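Putative polysaccharide deacetylase (Bdellovibrio bacteriovorus HD100, PDB 5JP6) probably removes acetyl groups from peptidoglycan as a zinc-binding carbohydrate esterase of family 4 in a predatory bacterium. Local coordinates at residues R309-N313 / E314-A318. The protein carries 1 engineered substitution. Numbering follows the deposited sequence.
Sequences RTQSN and EQLLA
S312 and Q315 meet where the extended loop 309-312 leads into helix 313-327, which starts at N313. The first two i to i+4 backbone bonds have the carbonyls of S312 and N313 as acceptors: L316 N donates to S312 O (3.0 Å) and L317 N to N313 O (3.0 Å), the former nearly in line with the carbonyl. S312 is the N-cap. With OG lying between its backbone N and carbonyl carbon (chi1 62°), the hydroxyl turns back over the first turn and accepts from Q315 N at 3.0 Å with an N-H...O angle of 158°, occupying an amide that the helix start leaves without an i-4 carbonyl; Q315 CB packs against the same oxygen. This N-cap serine opens the helix that follows strand 303-304 within the NodB-homology region, away from the zinc site. Q311, one residue before the cap, lays its amide beside the first turn. Its chain runs at about a right angle to L316: Q311 CD lies 3.7 Å from L316 CA, and Q311 NE2 is near L316 CD1 (3.8 Å). Q311 OE1 accepts from a water, whose further link to Q315 NE2 is weak and rests on one of two conformers. At the other end of the amide, Q311 NE2 donates to R309 O (2.9 Å), which, together with the water, fixes the rotation of the buried amide. N313 points its CB away from the helix turn, though N313 CB still touches E314 N, and N313 OD1 bonds to R340 NH1; I344 of helix 339-354 touches N313, L316 and L317.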
loop_
_atom_site.group_PDB
_atom_site.type_symbol
_atom_site.label_atom_id
_atom_site.label_comp_id
_atom_site.label_asym_id
_atom_site.label_seq_id
_atom_site.Cartn_x
_atom_site.Cartn_y
_atom_site.Cartn_z
ATOM N N ARG A 309 -4.364 8.645 5.201
ATOM C CA ARG A 309 -5.256 9.747 5.553
ATOM C C ARG A 309 -5.641 10.536 4.305
ATOM O O ARG A 309 -4.795 10.946 3.531
ATOM C CB ARG A 309 -4.598 10.655 6.609
ATOM C CG ARG A 309 -5.619 11.546 7.295
ATOM C CD ARG A 309 -4.995 12.653 8.092
ATOM N NE ARG A 309 -4.161 12.189 9.176
ATOM C CZ ARG A 309 -4.610 11.798 10.369
ATOM N NH1 ARG A 309 -5.923 11.693 10.593
ATOM N NH2 ARG A 309 -3.736 11.483 11.316
ATOM N N THR A 310 -6.921 10.759 4.109
ATOM C CA THR A 310 -7.391 11.639 3.044
ATOM C C THR A 310 -6.795 13.019 3.285
ATOM O O THR A 310 -6.917 13.600 4.385
ATOM C CB THR A 310 -8.910 11.727 2.985
ATOM O OG1 THR A 310 -9.464 10.419 2.844
ATOM C CG2 THR A 310 -9.390 12.623 1.816
ATOM N N GLN A 311 -6.189 13.553 2.228
ATOM C CA GLN A 311 -5.503 14.843 2.301
ATOM C C GLN A 311 -5.141 15.248 0.882
ATOM O O GLN A 311 -5.163 14.399 -0.020
ATOM C CB GLN A 311 -4.247 14.747 3.121
ATOM C CG GLN A 311 -3.199 13.789 2.566
ATOM C CD GLN A 311 -2.150 13.408 3.599
ATOM O OE1 GLN A 311 -1.333 14.238 4.006
ATOM N NE2 GLN A 311 -2.186 12.173 4.043
ATOM N N SER A 312 -4.782 16.508 0.691
ATOM C CA SER A 312 -4.341 16.970 -0.627
ATOM C C SER A 312 -3.010 16.333 -1.005
ATOM O O SER A 312 -2.232 15.904 -0.136
ATOM C CB SER A 312 -4.201 18.484 -0.627
ATOM O OG SER A 312 -3.223 18.922 0.297
ATOM N N ASN A 313 -2.713 16.319 -2.301
ATOM C CA ASN A 313 -1.398 15.887 -2.734
ATOM C C ASN A 313 -0.303 16.699 -2.055
ATOM O O ASN A 313 0.710 16.161 -1.618
ATOM C CB ASN A 313 -1.227 16.104 -4.228
ATOM C CG ASN A 313 -2.027 15.151 -5.106
ATOM O OD1 ASN A 313 -2.973 14.541 -4.701
ATOM N ND2 ASN A 313 -1.635 15.119 -6.394
ATOM N N GLU A 314 -0.526 18.012 -1.959
ATOM C CA GLU A 314 0.385 18.967 -1.321
ATOM C C GLU A 314 0.676 18.594 0.133
ATOM O O GLU A 314 1.812 18.568 0.592
ATOM C CB GLU A 314 -0.266 20.360 -1.409
ATOM C CG GLU A 314 0.618 21.547 -1.178
ATOM C CD GLU A 314 0.023 22.812 -1.852
ATOM O OE1 GLU A 314 0.209 22.939 -3.098
ATOM O OE2 GLU A 314 -0.599 23.678 -1.146
ATOM N N GLN A 315 -0.379 18.302 0.896
ATOM C CA GLN A 315 -0.246 17.913 2.281
ATOM C C GLN A 315 0.558 16.583 2.465
ATOM O O GLN A 315 1.431 16.477 3.272
ATOM C CB GLN A 315 -1.648 17.884 2.908
ATOM C CG GLN A 315 -1.616 17.454 4.361
ATOM C CD GLN A 315 -2.938 17.656 5.056
ATOM O OE1 GLN A 315 -3.805 18.380 4.588
ATOM N NE2 GLN A 315 -3.104 16.984 6.167
ATOM N N LEU A 316 0.208 15.620 1.598
ATOM C CA LEU A 316 0.892 14.338 1.660
ATOM C C LEU A 316 2.388 14.493 1.403
ATOM O O LEU A 316 3.203 13.983 2.169
ATOM C CB LEU A 316 0.241 13.347 0.678
ATOM C CG LEU A 316 0.883 11.944 0.621
ATOM C CD1 LEU A 316 0.887 11.319 2.025
ATOM C CD2 LEU A 316 0.155 11.069 -0.363
ATOM N N LEU A 317 2.765 15.233 0.351
ATOM C CA LEU A 317 4.201 15.480 0.021
ATOM C C LEU A 317 4.843 16.193 1.195
ATOM O O LEU A 317 5.959 15.869 1.545
ATOM C CB LEU A 317 4.378 16.292 -1.268
ATOM C CG LEU A 317 4.258 15.482 -2.532
ATOM C CD1 LEU A 317 3.833 16.363 -3.698
ATOM C CD2 LEU A 317 5.599 14.757 -2.779
ATOM N N ALA A 318 4.154 17.175 1.781
ATOM C CA ALA A 318 4.716 17.949 2.875
ATOM C C ALA A 318 4.966 17.073 4.105
ATOM O O ALA A 318 6.026 17.166 4.724
ATOM C CB ALA A 318 3.810 19.134 3.222
HETATM O O HOH W 1 -0.715 14.760 6.696
#